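Local coordinates for protein polycyclic ketone monooxygenase (Myceliophthora thermophila, PDB 5MQ6) that catalyses the Baeyer-Villiger oxidation of ketones, notably polycyclic ones, to esters or lactones, using FAD and NADPH, at residues A[134-144]-A[325-336]. Residues are numbered along the deposited sequence; the frame is centred on the assembly and turned at random.
Sequences VESYSYMPLLE and KKGWQRERMLNL. With FAD (flavin-adenine dinucleotide), chain B.
The amide of Gln329 fills the hollow that the chain forms as it leaves the short helix 136-139 and turns into the helix starting at Leu143. Its side chain runs out straight (chi1 -174°), which brings NE2 to Met140 O (2.6 Å) and Tyr137 O (2.9 Å), the latter from above the carbonyl plane, while OE1 accepts from Leu143 N (3.2 Å). With an alanine in its place, both carbonyls would probably lose this donor and Leu143 N its acceptor, and a gap would open beside Leu143. Next to this plug the indole of Trp328 fits against Leu143 CB, 3.8 Å from CZ2, and Glu144 slides past it so that OE1 accepts from the N-cap Gly327 N (2.8 Å). Further along helix 328-340, Arg332 grips Glu135 side-on, NE to OE1 and NH1 2.7 Å from OE2, the planes 14° apart; Ser138 OG reaches OE1 from the opposite face, and Lys153 also pairs with OE2. Leu336 CD2 settles into the notch between Ser138 CB and Val134 CG1 (4.1 Å). Tyr139 turns one ring face to the flavin, its OH hydrogen-bonded with FAD O3'. A buried ion pair and an amide with three protein bonds, plus a water on OE1, thus probably fix the turn bringing Val134 and Tyr139 to the flavin.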
ATOM      1  N   VAL A 134       9.419  -7.109  -1.863  1.00 20.01           N
ATOM      2  CA  VAL A 134      10.342  -7.157  -0.775  1.00 17.23           C
ATOM      3  C   VAL A 134      10.669  -8.647  -0.538  1.00 17.79           C
ATOM      4  O   VAL A 134       9.767  -9.508  -0.647  1.00 18.69           O
ATOM      5  CB  VAL A 134       9.714  -6.547   0.469  1.00 17.64           C
ATOM      6  CG1 VAL A 134      10.511  -6.784   1.719  1.00 16.96           C
ATOM      7  CG2 VAL A 134       9.568  -5.078   0.207  1.00 20.76           C
ATOM      8  N   GLU A 135      11.919  -8.937  -0.192  1.00 15.30           N
ATOM      9  CA  GLU A 135      12.285 -10.305   0.246  1.00 18.31           C
ATOM     10  C   GLU A 135      11.207 -10.972   1.132  1.00 21.39           C
ATOM     11  O   GLU A 135      10.836 -10.436   2.180  1.00 18.21           O
ATOM     12  CB  GLU A 135      13.595 -10.262   1.035  1.00 20.18           C
ATOM     13  CG  GLU A 135      14.220 -11.616   1.409  1.00 21.74           C
ATOM     14  CD  GLU A 135      15.266 -11.505   2.437  1.00 22.16           C
ATOM     15  OE1 GLU A 135      14.859 -11.143   3.594  1.00 23.25           O
ATOM     16  OE2 GLU A 135      16.493 -11.821   2.114  1.00 22.15           O
ATOM     17  N   SER A 136      10.835 -12.190   0.762  1.00 21.77           N
ATOM     18  CA  SER A 136       9.899 -13.030   1.497  1.00 19.72           C
ATOM     19  C   SER A 136      10.219 -13.160   2.983  1.00 20.18           C
ATOM     20  O   SER A 136       9.280 -13.075   3.846  1.00 20.18           O
ATOM     21  CB  SER A 136       9.810 -14.388   0.799  1.00 22.14           C
ATOM     22  OG  SER A 136      10.938 -15.133   1.121  1.00 24.65           O
ATOM     23  N   TYR A 137      11.506 -13.360   3.314  1.00 19.08           N
ATOM     24  CA  TYR A 137      11.934 -13.569   4.707  1.00 20.17           C
ATOM     25  C   TYR A 137      11.725 -12.305   5.564  1.00 19.58           C
ATOM     26  O   TYR A 137      11.593 -12.376   6.770  1.00 19.83           O
ATOM     27  CB  TYR A 137      13.412 -14.127   4.858  1.00 24.28           C
ATOM     28  CG  TYR A 137      13.849 -15.092   3.706  1.00 24.41           C
ATOM     29  CD1 TYR A 137      13.120 -16.255   3.435  1.00 27.83           C
ATOM     30  CD2 TYR A 137      14.904 -14.780   2.879  1.00 23.01           C
ATOM     31  CE1 TYR A 137      13.428 -17.078   2.354  1.00 25.67           C
ATOM     32  CE2 TYR A 137      15.239 -15.568   1.813  1.00 24.41           C
ATOM     33  CZ  TYR A 137      14.531 -16.740   1.559  1.00 25.93           C
ATOM     34  OH  TYR A 137      14.867 -17.538   0.501  1.00 25.49           O
ATOM     35  N   SER A 138      11.708 -11.157   4.914  1.00 21.84           N
ATOM     36  CA  SER A 138      11.500  -9.865   5.556  1.00 18.01           C
ATOM     37  C   SER A 138      10.053  -9.434   5.563  1.00 19.69           C
ATOM     38  O   SER A 138       9.629  -8.731   6.478  1.00 22.73           O
ATOM     39  CB  SER A 138      12.417  -8.835   4.861  1.00 16.94           C
ATOM     40  OG  SER A 138      13.801  -9.154   5.260  1.00 20.11           O
ATOM     41  N   TYR A 139       9.292  -9.894   4.569  1.00 19.72           N
ATOM     42  CA  TYR A 139       7.938  -9.431   4.311  1.00 19.60           C
ATOM     43  C   TYR A 139       6.854 -10.299   4.939  1.00 20.73           C
ATOM     44  O   TYR A 139       5.955  -9.781   5.584  1.00 19.48           O
ATOM     45  CB  TYR A 139       7.688  -9.296   2.820  1.00 23.06           C
ATOM     46  CG  TYR A 139       6.280  -8.841   2.553  1.00 22.00           C
ATOM     47  CD1 TYR A 139       5.903  -7.537   2.798  1.00 21.95           C
ATOM     48  CD2 TYR A 139       5.359  -9.705   2.010  1.00 24.94           C
ATOM     49  CE1 TYR A 139       4.584  -7.116   2.556  1.00 23.49           C
ATOM     50  CE2 TYR A 139       4.060  -9.346   1.776  1.00 24.25           C
ATOM     51  CZ  TYR A 139       3.652  -8.048   2.070  1.00 28.07           C
ATOM     52  OH  TYR A 139       2.347  -7.693   1.821  1.00 23.28           O
ATOM     53  N   MET A 140       6.922 -11.620   4.744  1.00 18.70           N
ATOM     54  CA  MET A 140       5.863 -12.499   5.257  1.00 19.99           C
ATOM     55  C   MET A 140       5.811 -12.410   6.798  1.00 19.24           C
ATOM     56  O   MET A 140       6.803 -12.552   7.466  1.00 19.43           O
ATOM     57  CB  MET A 140       6.042 -13.903   4.763  1.00 20.27           C
ATOM     58  CG  MET A 140       6.151 -13.941   3.219  1.00 21.27           C
ATOM     59  SD  MET A 140       6.340 -15.610   2.551  1.00 24.80           S
ATOM     60  CE  MET A 140       4.733 -16.348   2.879  1.00 29.42           C
ATOM     61  N   PRO A 141       4.688 -12.080   7.359  1.00 18.09           N
ATOM     62  CA  PRO A 141       4.599 -11.998   8.801  1.00 18.53           C
ATOM     63  C   PRO A 141       4.686 -13.288   9.548  1.00 17.89           C
ATOM     64  O   PRO A 141       4.264 -14.331   9.058  1.00 20.66           O
ATOM     65  CB  PRO A 141       3.202 -11.471   9.080  1.00 21.20           C
ATOM     66  CG  PRO A 141       2.528 -11.309   7.784  1.00 24.20           C
ATOM     67  CD  PRO A 141       3.489 -11.596   6.664  1.00 22.48           C
ATOM     68  N   LEU A 142       5.182 -13.201  10.770  1.00 17.44           N
ATOM     69  CA  LEU A 142       5.069 -14.300  11.737  1.00 20.18           C
ATOM     70  C   LEU A 142       5.738 -15.568  11.255  1.00 21.34           C
ATOM     71  O   LEU A 142       5.279 -16.680  11.547  1.00 20.18           O
ATOM     72  CB  LEU A 142       3.607 -14.552  12.115  1.00 23.65           C
ATOM     73  CG  LEU A 142       2.849 -13.360  12.767  1.00 24.89           C
ATOM     74  CD1 LEU A 142       1.321 -13.578  12.641  1.00 23.41           C
ATOM     75  CD2 LEU A 142       3.299 -13.174  14.199  1.00 25.65           C
ATOM     76  N   LEU A 143       6.866 -15.404  10.573  1.00 20.81           N
ATOM     77  CA  LEU A 143       7.621 -16.557  10.085  1.00 24.49           C
ATOM     78  C   LEU A 143       8.117 -17.413  11.238  1.00 25.12           C
ATOM     79  O   LEU A 143       7.907 -18.622  11.270  1.00 27.82           O
ATOM     80  CB  LEU A 143       8.785 -16.115   9.141  1.00 21.82           C
ATOM     81  CG  LEU A 143       8.256 -15.719   7.758  1.00 20.73           C
ATOM     82  CD1 LEU A 143       9.375 -15.420   6.765  1.00 24.08           C
ATOM     83  CD2 LEU A 143       7.270 -16.681   7.111  1.00 21.64           C
ATOM     84  N   GLU A 144       8.723 -16.779  12.216  1.00 27.38           N
ATOM     85  CA  GLU A 144       9.254 -17.548  13.311  1.00 29.82           C
ATOM     86  C   GLU A 144       8.116 -18.250  14.064  1.00 33.14           C
ATOM     87  O   GLU A 144       8.302 -19.366  14.491  1.00 30.52           O
ATOM     88  CB  GLU A 144      10.021 -16.702  14.258  1.00 29.39           C
ATOM     89  CG  GLU A 144      10.652 -17.545  15.390  1.00 34.99           C
ATOM     90  CD  GLU A 144      11.573 -16.734  16.281  1.00 40.35           C
ATOM     91  OE1 GLU A 144      11.765 -15.497  16.082  1.00 40.12           O
ATOM     92  OE2 GLU A 144      12.087 -17.337  17.229  1.00 41.50           O
ATOM     93  N   LYS A 325      18.224 -16.757  14.913  1.00 38.48           N
ATOM     94  CA  LYS A 325      18.029 -16.778  16.371  1.00 44.06           C
ATOM     95  C   LYS A 325      16.642 -16.274  16.751  1.00 40.62           C
ATOM     96  O   LYS A 325      15.934 -15.856  15.857  1.00 36.01           O
ATOM     97  CB  LYS A 325      19.105 -15.959  17.060  1.00 52.38           C
ATOM     98  CG  LYS A 325      18.747 -14.542  17.428  1.00 49.40           C
ATOM     99  CD  LYS A 325      18.589 -13.663  16.234  1.00 46.25           C
ATOM    100  CE  LYS A 325      18.667 -12.226  16.704  1.00 51.62           C
ATOM    101  NZ  LYS A 325      20.026 -11.852  17.188  1.00 49.99           N
ATOM    102  N   LYS A 326      16.273 -16.284  18.045  1.00 36.02           N
ATOM    103  CA  LYS A 326      14.909 -15.885  18.438  1.00 39.65           C
ATOM    104  C   LYS A 326      14.749 -14.451  18.107  1.00 32.37           C
ATOM    105  O   LYS A 326      15.583 -13.697  18.453  1.00 31.76           O
ATOM    106  CB  LYS A 326      14.631 -16.054  19.948  1.00 43.01           C
ATOM    107  CG  LYS A 326      14.736 -17.491  20.396  1.00 56.30           C
ATOM    108  CD  LYS A 326      14.631 -17.625  21.922  1.00 70.02           C
ATOM    109  CE  LYS A 326      15.922 -17.209  22.671  1.00 67.86           C
ATOM    110  NZ  LYS A 326      16.805 -18.383  22.945  1.00 65.82           N
ATOM    111  N   GLY A 327      13.702 -14.065  17.426  1.00 31.66           N
ATOM    112  CA  GLY A 327      13.487 -12.625  17.119  1.00 28.03           C
ATOM    113  C   GLY A 327      14.227 -12.254  15.857  1.00 28.06           C
ATOM    114  O   GLY A 327      14.444 -11.089  15.580  1.00 26.73           O
ATOM    115  N   TRP A 328      14.572 -13.239  15.035  1.00 27.58           N
ATOM    116  CA  TRP A 328      15.382 -12.931  13.873  1.00 26.53           C
ATOM    117  C   TRP A 328      14.710 -12.025  12.846  1.00 25.14           C
ATOM    118  O   TRP A 328      15.363 -11.222  12.207  1.00 25.72           O
ATOM    119  CB  TRP A 328      15.859 -14.201  13.210  1.00 25.39           C
ATOM    120  CG  TRP A 328      14.756 -15.060  12.630  1.00 23.26           C
ATOM    121  CD1 TRP A 328      14.172 -16.149  13.215  1.00 22.27           C
ATOM    122  CD2 TRP A 328      14.197 -14.945  11.314  1.00 22.27           C
ATOM    123  NE1 TRP A 328      13.245 -16.692  12.360  1.00 23.39           N
ATOM    124  CE2 TRP A 328      13.241 -15.975  11.182  1.00 21.47           C
ATOM    125  CE3 TRP A 328      14.395 -14.067  10.253  1.00 22.93           C
ATOM    126  CZ2 TRP A 328      12.447 -16.121  10.068  1.00 19.92           C
ATOM    127  CZ3 TRP A 328      13.601 -14.248   9.059  1.00 20.47           C
ATOM    128  CH2 TRP A 328      12.638 -15.260   9.009  1.00 20.03           C
ATOM    129  N   GLN A 329      13.410 -12.157  12.681  1.00 25.77           N
ATOM    130  CA  GLN A 329      12.762 -11.444  11.606  1.00 27.09           C
ATOM    131  C   GLN A 329      12.713  -9.915  11.825  1.00 24.24           C
ATOM    132  O   GLN A 329      12.966  -9.120  10.881  1.00 22.55           O
ATOM    133  CB  GLN A 329      11.391 -12.052  11.317  1.00 27.55           C
ATOM    134  CG  GLN A 329      10.708 -11.459  10.111  1.00 28.79           C
ATOM    135  CD  GLN A 329       9.468 -12.233   9.679  1.00 28.82           C
ATOM    136  OE1 GLN A 329       8.703 -12.759  10.514  1.00 25.96           O
ATOM    137  NE2 GLN A 329       9.249 -12.291   8.394  1.00 25.76           N
ATOM    138  N   ARG A 330      12.444  -9.485  13.064  1.00 20.72           N
ATOM    139  CA  ARG A 330      12.486  -8.079  13.331  1.00 24.50           C
ATOM    140  C   ARG A 330      13.912  -7.489  13.108  1.00 24.65           C
ATOM    141  O   ARG A 330      14.104  -6.433  12.562  1.00 21.15           O
ATOM    142  CB  ARG A 330      11.860  -7.832  14.724  1.00 30.09           C
ATOM    143  CG  ARG A 330      12.065  -6.486  15.290  1.00 32.72           C
ATOM    144  CD  ARG A 330      11.053  -5.471  14.800  1.00 35.51           C
ATOM    145  NE  ARG A 330       9.663  -5.598  15.272  1.00 33.57           N
ATOM    146  CZ  ARG A 330       9.158  -5.077  16.390  1.00 34.62           C
ATOM    147  NH1 ARG A 330       9.939  -4.493  17.294  1.00 39.73           N
ATOM    148  NH2 ARG A 330       7.838  -5.149  16.627  1.00 29.38           N
ATOM    149  N   GLU A 331      14.925  -8.226  13.465  1.00 25.39           N
ATOM    150  CA  GLU A 331      16.270  -7.768  13.252  1.00 25.22           C
ATOM    151  C   GLU A 331      16.550  -7.664  11.728  1.00 21.64           C
ATOM    152  O   GLU A 331      17.082  -6.695  11.246  1.00 23.13           O
ATOM    153  CB  GLU A 331      17.256  -8.699  14.027  1.00 28.00           C
ATOM    154  CG  GLU A 331      18.635  -8.690  13.457  1.00 31.40           C
ATOM    155  CD  GLU A 331      19.558  -9.620  14.156  1.00 34.69           C
ATOM    156  OE1 GLU A 331      19.856 -10.714  13.596  1.00 42.24           O
ATOM    157  OE2 GLU A 331      19.915  -9.253  15.281  1.00 45.42           O
ATOM    158  N   ARG A 332      16.096  -8.635  10.952  1.00 22.42           N
ATOM    159  CA  ARG A 332      16.289  -8.595   9.541  1.00 19.68           C
ATOM    160  C   ARG A 332      15.592  -7.411   8.834  1.00 20.50           C
ATOM    161  O   ARG A 332      16.122  -6.827   7.891  1.00 19.73           O
ATOM    162  CB  ARG A 332      15.834  -9.934   8.957  1.00 21.39           C
ATOM    163  CG  ARG A 332      16.337 -10.192   7.551  1.00 23.25           C
ATOM    164  CD  ARG A 332      15.915 -11.598   7.150  1.00 24.53           C
ATOM    165  NE  ARG A 332      16.441 -11.882   5.828  1.00 24.46           N
ATOM    166  CZ  ARG A 332      17.660 -12.311   5.554  1.00 23.82           C
ATOM    167  NH1 ARG A 332      17.951 -12.487   4.298  1.00 27.76           N
ATOM    168  NH2 ARG A 332      18.583 -12.558   6.465  1.00 25.66           N
ATOM    169  N   MET A 333      14.391  -7.091   9.288  1.00 18.85           N
ATOM    170  CA  MET A 333      13.608  -6.033   8.742  1.00 19.31           C
ATOM    171  C   MET A 333      14.308  -4.714   9.019  1.00 19.51           C
ATOM    172  O   MET A 333      14.352  -3.806   8.189  1.00 17.73           O
ATOM    173  CB  MET A 333      12.204  -6.021   9.387  1.00 20.80           C
ATOM    174  CG  MET A 333      11.261  -7.072   8.865  1.00 22.58           C
ATOM    175  SD  MET A 333       9.539  -7.067   9.501  1.00 28.09           S
ATOM    176  CE  MET A 333       9.783  -6.881  11.178  1.00 29.42           C
ATOM    177  N   LEU A 334      14.883  -4.629  10.212  1.00 20.40           N
ATOM    178  CA  LEU A 334      15.679  -3.443  10.597  1.00 19.53           C
ATOM    179  C   LEU A 334      16.940  -3.285   9.727  1.00 21.13           C
ATOM    180  O   LEU A 334      17.229  -2.235   9.221  1.00 21.16           O
ATOM    181  CB  LEU A 334      16.019  -3.563  12.081  1.00 18.76           C
ATOM    182  CG  LEU A 334      14.877  -3.204  13.042  1.00 18.11           C
ATOM    183  CD1 LEU A 334      15.190  -3.796  14.417  1.00 20.23           C
ATOM    184  CD2 LEU A 334      14.819  -1.698  13.180  1.00 19.51           C
ATOM    185  N   ASN A 335      17.620  -4.383   9.519  1.00 22.19           N
ATOM    186  CA  ASN A 335      18.783  -4.413   8.647  1.00 21.57           C
ATOM    187  C   ASN A 335      18.472  -3.924   7.223  1.00 20.53           C
ATOM    188  O   ASN A 335      19.111  -3.028   6.737  1.00 23.08           O
ATOM    189  CB  ASN A 335      19.342  -5.825   8.671  1.00 21.84           C
ATOM    190  CG  ASN A 335      20.618  -5.943   7.906  1.00 24.16           C
ATOM    191  OD1 ASN A 335      20.649  -6.236   6.697  1.00 25.00           O
ATOM    192  ND2 ASN A 335      21.689  -5.660   8.595  1.00 22.91           N
ATOM    193  N   LEU A 336      17.416  -4.458   6.604  1.00 19.71           N
ATOM    194  CA  LEU A 336      16.973  -4.013   5.313  1.00 20.33           C
ATOM    195  C   LEU A 336      16.644  -2.495   5.327  1.00 21.71           C
ATOM    196  O   LEU A 336      17.083  -1.735   4.481  1.00 19.73           O
ATOM    197  CB  LEU A 336      15.732  -4.804   4.860  1.00 18.20           C
ATOM    198  CG  LEU A 336      15.093  -4.335   3.579  1.00 18.91           C
ATOM    199  CD1 LEU A 336      16.089  -4.446   2.395  1.00 20.59           C
ATOM    200  CD2 LEU A 336      13.924  -5.260   3.321  1.00 18.28           C
TER
HETATM  201  PA  FAD B 700      -4.773  -4.890   2.736  1.00 20.54           P
HETATM  202  O1A FAD B 700      -5.097  -3.875   1.690  1.00 23.30           O
HETATM  203  O2A FAD B 700      -3.900  -6.091   2.418  1.00 21.76           O
HETATM  204  O5B FAD B 700      -6.158  -5.454   3.320  1.00 23.73           O
HETATM  205  C5B FAD B 700      -7.166  -4.574   3.687  1.00 21.99           C
HETATM  206  C4B FAD B 700      -8.500  -5.203   3.339  1.00 23.15           C
HETATM  207  O4B FAD B 700      -9.514  -4.370   3.931  1.00 21.89           O
HETATM  208  C3B FAD B 700      -8.827  -5.303   1.852  1.00 22.37           C
HETATM  209  O3B FAD B 700      -9.368  -6.567   1.566  1.00 22.08           O
HETATM  210  C2B FAD B 700      -9.860  -4.233   1.638  1.00 23.45           C
HETATM  211  O2B FAD B 700     -10.745  -4.533   0.587  1.00 24.39           O
HETATM  212  C1B FAD B 700     -10.542  -4.210   2.989  1.00 21.95           C
HETATM  213  N9A FAD B 700     -11.273  -2.990   3.231  1.00 20.15           N
HETATM  214  C8A FAD B 700     -10.793  -1.718   3.126  1.00 23.62           C
HETATM  215  N7A FAD B 700     -11.790  -0.879   3.391  1.00 21.85           N
HETATM  216  C5A FAD B 700     -12.919  -1.561   3.649  1.00 18.10           C
HETATM  217  C6A FAD B 700     -14.294  -1.195   4.030  1.00 16.87           C
HETATM  218  N6A FAD B 700     -14.754   0.033   4.156  1.00 17.32           N
HETATM  219  N1A FAD B 700     -15.065  -2.224   4.271  1.00 17.27           N
HETATM  220  C2A FAD B 700     -14.670  -3.511   4.132  1.00 14.50           C
HETATM  221  N3A FAD B 700     -13.479  -3.948   3.793  1.00 15.44           N
HETATM  222  C4A FAD B 700     -12.569  -2.962   3.518  1.00 18.09           C
HETATM  223  N1  FAD B 700       3.953  -3.975   0.194  1.00 22.31           N
HETATM  224  C2  FAD B 700       5.188  -4.401   0.618  1.00 27.80           C
HETATM  225  O2  FAD B 700       5.669  -3.977   1.662  1.00 24.38           O
HETATM  226  N3  FAD B 700       5.889  -5.287  -0.103  1.00 32.47           N
HETATM  227  C4  FAD B 700       5.388  -5.763  -1.254  1.00 38.50           C
HETATM  228  O4  FAD B 700       6.072  -6.575  -1.863  1.00 48.87           O
HETATM  229  C4X FAD B 700       4.076  -5.372  -1.798  1.00 36.42           C
HETATM  230  N5  FAD B 700       3.539  -5.818  -2.983  1.00 33.59           N
HETATM  231  C5X FAD B 700       2.316  -5.361  -3.350  1.00 32.50           C
HETATM  232  C6  FAD B 700       1.711  -5.808  -4.623  1.00 29.18           C
HETATM  233  C7  FAD B 700       0.381  -5.251  -4.934  1.00 35.98           C
HETATM  234  C7M FAD B 700      -0.336  -5.643  -6.206  1.00 35.02           C
HETATM  235  C8  FAD B 700      -0.316  -4.274  -4.047  1.00 37.43           C
HETATM  236  C8M FAD B 700      -1.696  -3.695  -4.355  1.00 41.20           C
HETATM  237  C9  FAD B 700       0.286  -3.871  -2.871  1.00 35.71           C
HETATM  238  C9A FAD B 700       1.564  -4.374  -2.497  1.00 35.80           C
HETATM  239  N10 FAD B 700       2.136  -3.907  -1.301  1.00 29.98           N
HETATM  240  C10 FAD B 700       3.383  -4.420  -0.928  1.00 27.45           C
HETATM  241  C1' FAD B 700       1.426  -2.995  -0.376  1.00 33.28           C
HETATM  242  C2' FAD B 700       0.407  -3.906   0.427  1.00 32.49           C
HETATM  243  O2' FAD B 700      -0.902  -3.325   0.343  1.00 32.73           O
HETATM  244  C3' FAD B 700       0.808  -4.177   1.918  1.00 30.78           C
HETATM  245  O3' FAD B 700       2.082  -4.826   1.950  1.00 30.58           O
HETATM  246  C4' FAD B 700      -0.092  -5.137   2.733  1.00 29.20           C
HETATM  247  O4' FAD B 700      -0.567  -6.348   1.994  1.00 28.60           O
HETATM  248  C5' FAD B 700      -1.281  -4.358   3.332  1.00 26.62           C
HETATM  249  O5' FAD B 700      -1.844  -5.188   4.395  1.00 25.35           O
HETATM  250  P   FAD B 700      -3.162  -4.530   5.070  1.00 23.91           P
HETATM  251  O1P FAD B 700      -3.874  -5.735   5.788  1.00 25.67           O
HETATM  252  O2P FAD B 700      -2.682  -3.269   5.803  1.00 26.20           O
HETATM  253  O3P FAD B 700      -4.057  -3.944   3.819  1.00 22.70           O
HETATM  254  O   HOH W   1       8.946 -14.038  12.931  1.00 19.38           O
HETATM  255  O   HOH W   2      11.323 -13.632  14.227  1.00 22.28           O